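Local coordinates for methylxanthine N1-demethylase NdmA (Pseudomonas putida, PDB 6ICN), which catalyses the N1-demethylation of caffeine to theobromine and formaldehyde, the first step of caffeine degradation, as an NADH-dependent Rieske non-heme iron oxygenase, at residues 96-99 with 104-107; 71-76 with 139-144. All coordinates share one frame; numbering follows the deposited sequence.

Contact 1. Residues 96-99 with 104-107; sequences RLQC and WQYD. With FES (Fe2/s2 (inorganic) cluster), chain D.
Leu97 and Tyr106 form an antiparallel hydrogen-bonded pair, joined by Leu97 N to Tyr106 O at 2.9 Å and by Tyr106 N to Leu97 O at 2.8 Å. A third backbone bond, Cys99 N to Trp104 O at 2.9 Å, carries the ladder past the non-hydrogen-bonded pair Gln98 and Gln105 to the loop ends.

On the face holding Gln98 and Gln105 the side chains are linked in a row of hydrogen bonds. Gln105 uses both ends of its amide: OE1 accepts from Arg96 NH1 at 2.9 Å, nearly in line with the C=O bond, while NE2 donates to Gln98 OE1 at 2.9 Å with little departure from its own amide plane. The oxygen meets the guanidinium at its edge, although the two planes stand 72° apart; the two amides, by contrast, are only 22° from parallel. With CG anti to the carbonyl carbon (chi1 -62°) and an extended chain, Gln105 reaches between its two partners, and the two bonds together indicate which end of the amide is oxygen and which nitrogen.

The other face carries Leu97 and Tyr106, whose hydroxyl is hydrogen-bonded to Ala81 N beside the cluster ligand Cys80.

Metal binding occupies the loop end. Cys99 SG coordinates FE1 of the cluster at 2.3 Å, with Cys80 SG on an iron of the same cluster. Trp104 lays one face of its indole over the bridging sulfide, CD1 lying 3.4 Å from S2, and stacks with His82. A cysteine leaving the first strand of a short hairpin, with His102 in the intervening turn, belongs to the Rieske [2Fe-2S] cluster-binding subdomain.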
# COMPACT_ATOMS: atom_id res chain seq x y z
N ARG A 96 -26.32 -31.41 5.51
CA ARG A 96 -27.04 -30.15 5.70
C ARG A 96 -26.07 -28.98 5.75
O ARG A 96 -24.88 -29.13 6.03
CB ARG A 96 -27.87 -30.16 6.98
CG ARG A 96 -28.94 -31.26 7.04
CD ARG A 96 -29.67 -31.20 8.36
NE ARG A 96 -30.63 -32.30 8.52
CZ ARG A 96 -31.13 -32.66 9.70
NH1 ARG A 96 -30.75 -32.01 10.80
NH2 ARG A 96 -31.99 -33.67 9.77
N LEU A 97 -26.62 -27.79 5.52
CA LEU A 97 -25.89 -26.53 5.61
C LEU A 97 -26.36 -25.79 6.86
O LEU A 97 -27.55 -25.48 7.00
CB LEU A 97 -26.10 -25.67 4.36
CG LEU A 97 -25.42 -24.29 4.31
CD1 LEU A 97 -23.90 -24.44 4.51
CD2 LEU A 97 -25.72 -23.61 2.98
N GLN A 98 -25.42 -25.50 7.76
CA GLN A 98 -25.71 -24.93 9.07
C GLN A 98 -25.38 -23.44 9.07
O GLN A 98 -24.25 -23.04 8.74
CB GLN A 98 -24.90 -25.64 10.15
CG GLN A 98 -25.10 -25.09 11.55
CD GLN A 98 -24.44 -25.96 12.58
OE1 GLN A 98 -24.69 -27.17 12.63
NE2 GLN A 98 -23.59 -25.38 13.39
N CYS A 99 -26.35 -22.63 9.45
CA CYS A 99 -26.14 -21.19 9.54
C CYS A 99 -25.16 -20.86 10.67
O CYS A 99 -25.24 -21.44 11.74
CB CYS A 99 -27.47 -20.49 9.81
SG CYS A 99 -27.34 -18.69 9.92
N TRP A 104 -29.28 -22.95 12.65
CA TRP A 104 -30.32 -23.66 11.91
C TRP A 104 -29.69 -24.50 10.80
O TRP A 104 -28.74 -24.07 10.14
CB TRP A 104 -31.33 -22.69 11.29
CG TRP A 104 -32.25 -22.01 12.24
CD1 TRP A 104 -32.09 -21.83 13.59
CD2 TRP A 104 -33.51 -21.40 11.91
NE1 TRP A 104 -33.16 -21.13 14.11
CE2 TRP A 104 -34.05 -20.87 13.10
CE3 TRP A 104 -34.22 -21.25 10.72
CZ2 TRP A 104 -35.28 -20.19 13.13
CZ3 TRP A 104 -35.44 -20.58 10.75
CH2 TRP A 104 -35.95 -20.05 11.95
N GLN A 105 -30.21 -25.71 10.57
CA GLN A 105 -29.65 -26.60 9.56
C GLN A 105 -30.63 -26.79 8.42
O GLN A 105 -31.79 -27.14 8.65
CB GLN A 105 -29.30 -27.96 10.17
CG GLN A 105 -28.27 -27.88 11.27
CD GLN A 105 -27.81 -29.26 11.68
OE1 GLN A 105 -28.50 -30.25 11.43
NE2 GLN A 105 -26.64 -29.34 12.30
N TYR A 106 -30.16 -26.58 7.19
CA TYR A 106 -30.98 -26.69 6.00
C TYR A 106 -30.63 -27.94 5.20
O TYR A 106 -29.44 -28.22 4.96
CB TYR A 106 -30.82 -25.45 5.12
CG TYR A 106 -31.34 -24.21 5.78
CD1 TYR A 106 -32.67 -23.86 5.65
CD2 TYR A 106 -30.51 -23.40 6.57
CE1 TYR A 106 -33.19 -22.72 6.25
CE2 TYR A 106 -31.01 -22.25 7.19
CZ TYR A 106 -32.35 -21.91 7.02
OH TYR A 106 -32.89 -20.78 7.61
N ASP A 107 -31.66 -28.67 4.74
CA ASP A 107 -31.41 -29.86 3.93
C ASP A 107 -31.25 -29.51 2.44
O ASP A 107 -31.26 -28.34 2.05
CB ASP A 107 -32.53 -30.90 4.18
CG ASP A 107 -33.90 -30.47 3.67
OD1 ASP A 107 -34.02 -29.56 2.82
OD2 ASP A 107 -34.91 -31.10 4.12
FE1 FES D . -29.50 -18.21 10.67
FE2 FES D . -30.41 -17.37 13.03
S1 FES D . -29.82 -16.11 11.26
S2 FES D . -29.91 -19.43 12.45

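Contact 2. Residues 71-76 with 139-144; sequences DEYVAM and GLIWIR
Tyr73 and Ala75 meet Ile141 and Ile143 on one face of the antiparallel beta-sheet of the Rieske domain, between two strands that are not neighbours in the sheet. Strand 131-137 separates strands 72-77 and 140-144 in the sheet order, and the CA atoms of Tyr73 and Ile141 are 7.9 Å apart, too far for backbone pairing. Spacings this short across an intervening strand are consistent with a strongly curled sheet, whose facing side chains (Tyr73 and Ala75, Ile141 and Ile143) point toward one another.

Along residues 71-76, the first to touch is Tyr73. Its CG stands anti to the carbonyl carbon (chi1 -65°), which carries the ring out toward strand 140-144, where Ile141 CD1 sits over one face. Ile141 CD1 lies 3.9 Å from the Tyr73 ring centroid, 14° off the normal, in a CH-pi contact; its nearest ring atom, Tyr73 CD1, is 3.8 Å from Ile141 CD1, and CG follows closely. The Tyr73 side chain also touches Lys68 and Glu136 on the two flanking strands. A serine in place of Tyr73 would probably leave the Ile141 methyl without its aromatic partner and open a gap between the strands.

Val74 points away from strand 140-144. Ala75 turns back toward residues 139-144, its backbone bonded to Phe132 of the intervening strand. Here the CA atoms of Ala75 and Ile143 come to 7.3 Å, and the small side chain is consistent with the slightly closer spacing. Cys134 touches both Ala75 and Ile141, while Leu64 packs against Ile143. The isoleucine stretches its CG1 branch fully (chi2 175°) across to the alanine, and the meeting is between two methyls: Ala75 CB and Ile143 CD1, 3.6 Å apart.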
# COMPACT_ATOMS: atom_id res chain seq x y z
N ASP A 71 -23.93 -36.51 -1.57
CA ASP A 71 -23.44 -36.74 -2.91
C ASP A 71 -23.88 -35.67 -3.91
O ASP A 71 -23.63 -35.82 -5.11
CB ASP A 71 -23.90 -38.13 -3.40
CG ASP A 71 -23.13 -39.26 -2.73
OD1 ASP A 71 -21.91 -39.09 -2.51
OD2 ASP A 71 -23.74 -40.31 -2.44
N GLU A 72 -24.50 -34.60 -3.44
CA GLU A 72 -25.18 -33.64 -4.29
C GLU A 72 -24.55 -32.26 -4.12
O GLU A 72 -24.27 -31.84 -3.00
CB GLU A 72 -26.68 -33.56 -3.93
CG GLU A 72 -27.51 -32.65 -4.80
CD GLU A 72 -29.00 -32.65 -4.45
OE1 GLU A 72 -29.72 -31.74 -4.95
OE2 GLU A 72 -29.44 -33.55 -3.69
N TYR A 73 -24.36 -31.56 -5.24
CA TYR A 73 -24.10 -30.12 -5.19
C TYR A 73 -25.42 -29.37 -5.12
O TYR A 73 -26.32 -29.57 -5.95
CB TYR A 73 -23.29 -29.67 -6.41
CG TYR A 73 -21.90 -30.28 -6.44
CD1 TYR A 73 -20.88 -29.78 -5.63
CD2 TYR A 73 -21.62 -31.37 -7.25
CE1 TYR A 73 -19.62 -30.34 -5.65
CE2 TYR A 73 -20.35 -31.94 -7.27
CZ TYR A 73 -19.36 -31.42 -6.47
OH TYR A 73 -18.12 -31.99 -6.49
N VAL A 74 -25.55 -28.50 -4.11
CA VAL A 74 -26.78 -27.78 -3.81
C VAL A 74 -26.52 -26.28 -3.87
O VAL A 74 -25.48 -25.81 -3.39
CB VAL A 74 -27.34 -28.18 -2.43
CG1 VAL A 74 -28.57 -27.36 -2.08
CG2 VAL A 74 -27.65 -29.68 -2.39
N ALA A 75 -27.47 -25.55 -4.45
CA ALA A 75 -27.47 -24.09 -4.47
C ALA A 75 -28.70 -23.55 -3.76
O ALA A 75 -29.84 -23.95 -4.06
CB ALA A 75 -27.41 -23.57 -5.92
N MET A 76 -28.49 -22.64 -2.80
CA MET A 76 -29.57 -21.99 -2.06
C MET A 76 -29.36 -20.49 -2.11
O MET A 76 -28.25 -20.02 -2.36
CB MET A 76 -29.62 -22.42 -0.58
CG MET A 76 -29.79 -23.89 -0.31
SD MET A 76 -29.80 -24.13 1.47
CE MET A 76 -29.21 -25.82 1.53
N GLY A 139 -16.28 -30.18 -14.56
CA GLY A 139 -15.45 -29.53 -13.57
C GLY A 139 -15.92 -28.15 -13.16
O GLY A 139 -15.21 -27.45 -12.41
N LEU A 140 -17.06 -27.72 -13.66
CA LEU A 140 -17.70 -26.48 -13.23
C LEU A 140 -19.00 -26.81 -12.51
O LEU A 140 -19.60 -27.87 -12.70
CB LEU A 140 -17.99 -25.56 -14.42
CG LEU A 140 -16.85 -25.26 -15.41
CD1 LEU A 140 -17.29 -24.31 -16.53
CD2 LEU A 140 -15.61 -24.73 -14.71
N ILE A 141 -19.45 -25.85 -11.71
CA ILE A 141 -20.75 -25.92 -11.03
C ILE A 141 -21.70 -24.99 -11.77
O ILE A 141 -21.38 -23.80 -11.96
CB ILE A 141 -20.63 -25.51 -9.55
CG1 ILE A 141 -19.66 -26.42 -8.81
CG2 ILE A 141 -22.01 -25.49 -8.90
CD1 ILE A 141 -20.08 -27.85 -8.81
N TRP A 142 -22.86 -25.52 -12.18
CA TRP A 142 -23.83 -24.80 -12.99
C TRP A 142 -25.13 -24.60 -12.21
O TRP A 142 -25.57 -25.50 -11.49
CB TRP A 142 -24.15 -25.58 -14.27
CG TRP A 142 -22.98 -25.93 -15.10
CD1 TRP A 142 -22.08 -26.95 -14.90
CD2 TRP A 142 -22.57 -25.26 -16.30
NE1 TRP A 142 -21.14 -26.95 -15.90
CE2 TRP A 142 -21.41 -25.92 -16.76
CE3 TRP A 142 -23.05 -24.15 -17.01
CZ2 TRP A 142 -20.74 -25.53 -17.93
CZ3 TRP A 142 -22.39 -23.76 -18.15
CH2 TRP A 142 -21.25 -24.45 -18.60
N ILE A 143 -25.75 -23.43 -12.36
CA ILE A 143 -27.00 -23.11 -11.68
C ILE A 143 -28.02 -22.60 -12.69
O ILE A 143 -27.69 -21.79 -13.56
CB ILE A 143 -26.80 -22.07 -10.56
CG1 ILE A 143 -25.98 -22.68 -9.42
CG2 ILE A 143 -28.15 -21.58 -10.01
CD1 ILE A 143 -25.63 -21.65 -8.33
N ARG A 144 -29.27 -23.08 -12.58
CA ARG A 144 -30.38 -22.52 -13.34
C ARG A 144 -31.37 -21.91 -12.36
O ARG A 144 -31.96 -22.62 -11.54
CB ARG A 144 -31.08 -23.58 -14.21
CG ARG A 144 -32.29 -22.99 -14.98
CD ARG A 144 -32.85 -24.02 -15.96
NE ARG A 144 -33.30 -25.24 -15.27
CZ ARG A 144 -33.69 -26.34 -15.90
NH1 ARG A 144 -33.70 -26.39 -17.23
NH2 ARG A 144 -34.09 -27.40 -15.21

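From the N terminus the chain lays down strands 35-40, 55-59 and 62-69 before reaching strand 72-77, which supplies most of residues 71-76 of contact 2, then leaves the six-stranded sheet for the cluster-binding subdomain. There contact 1 closes a tight hairpin, with four residues between its segments. Strand 131-137 brings the chain back to the larger sheet, and residues 139-144 complete contact 2, closing a loop of 62 intervening residues. Contact 1 is therefore nested wholly within contact 2. Their centres lie 16 Å apart, yet they meet directly: Met76, turned away from strand 140-144, places CE 3.3 Å from Asp107 O and also packs on Leu97 and Tyr106, tying the two sheets together.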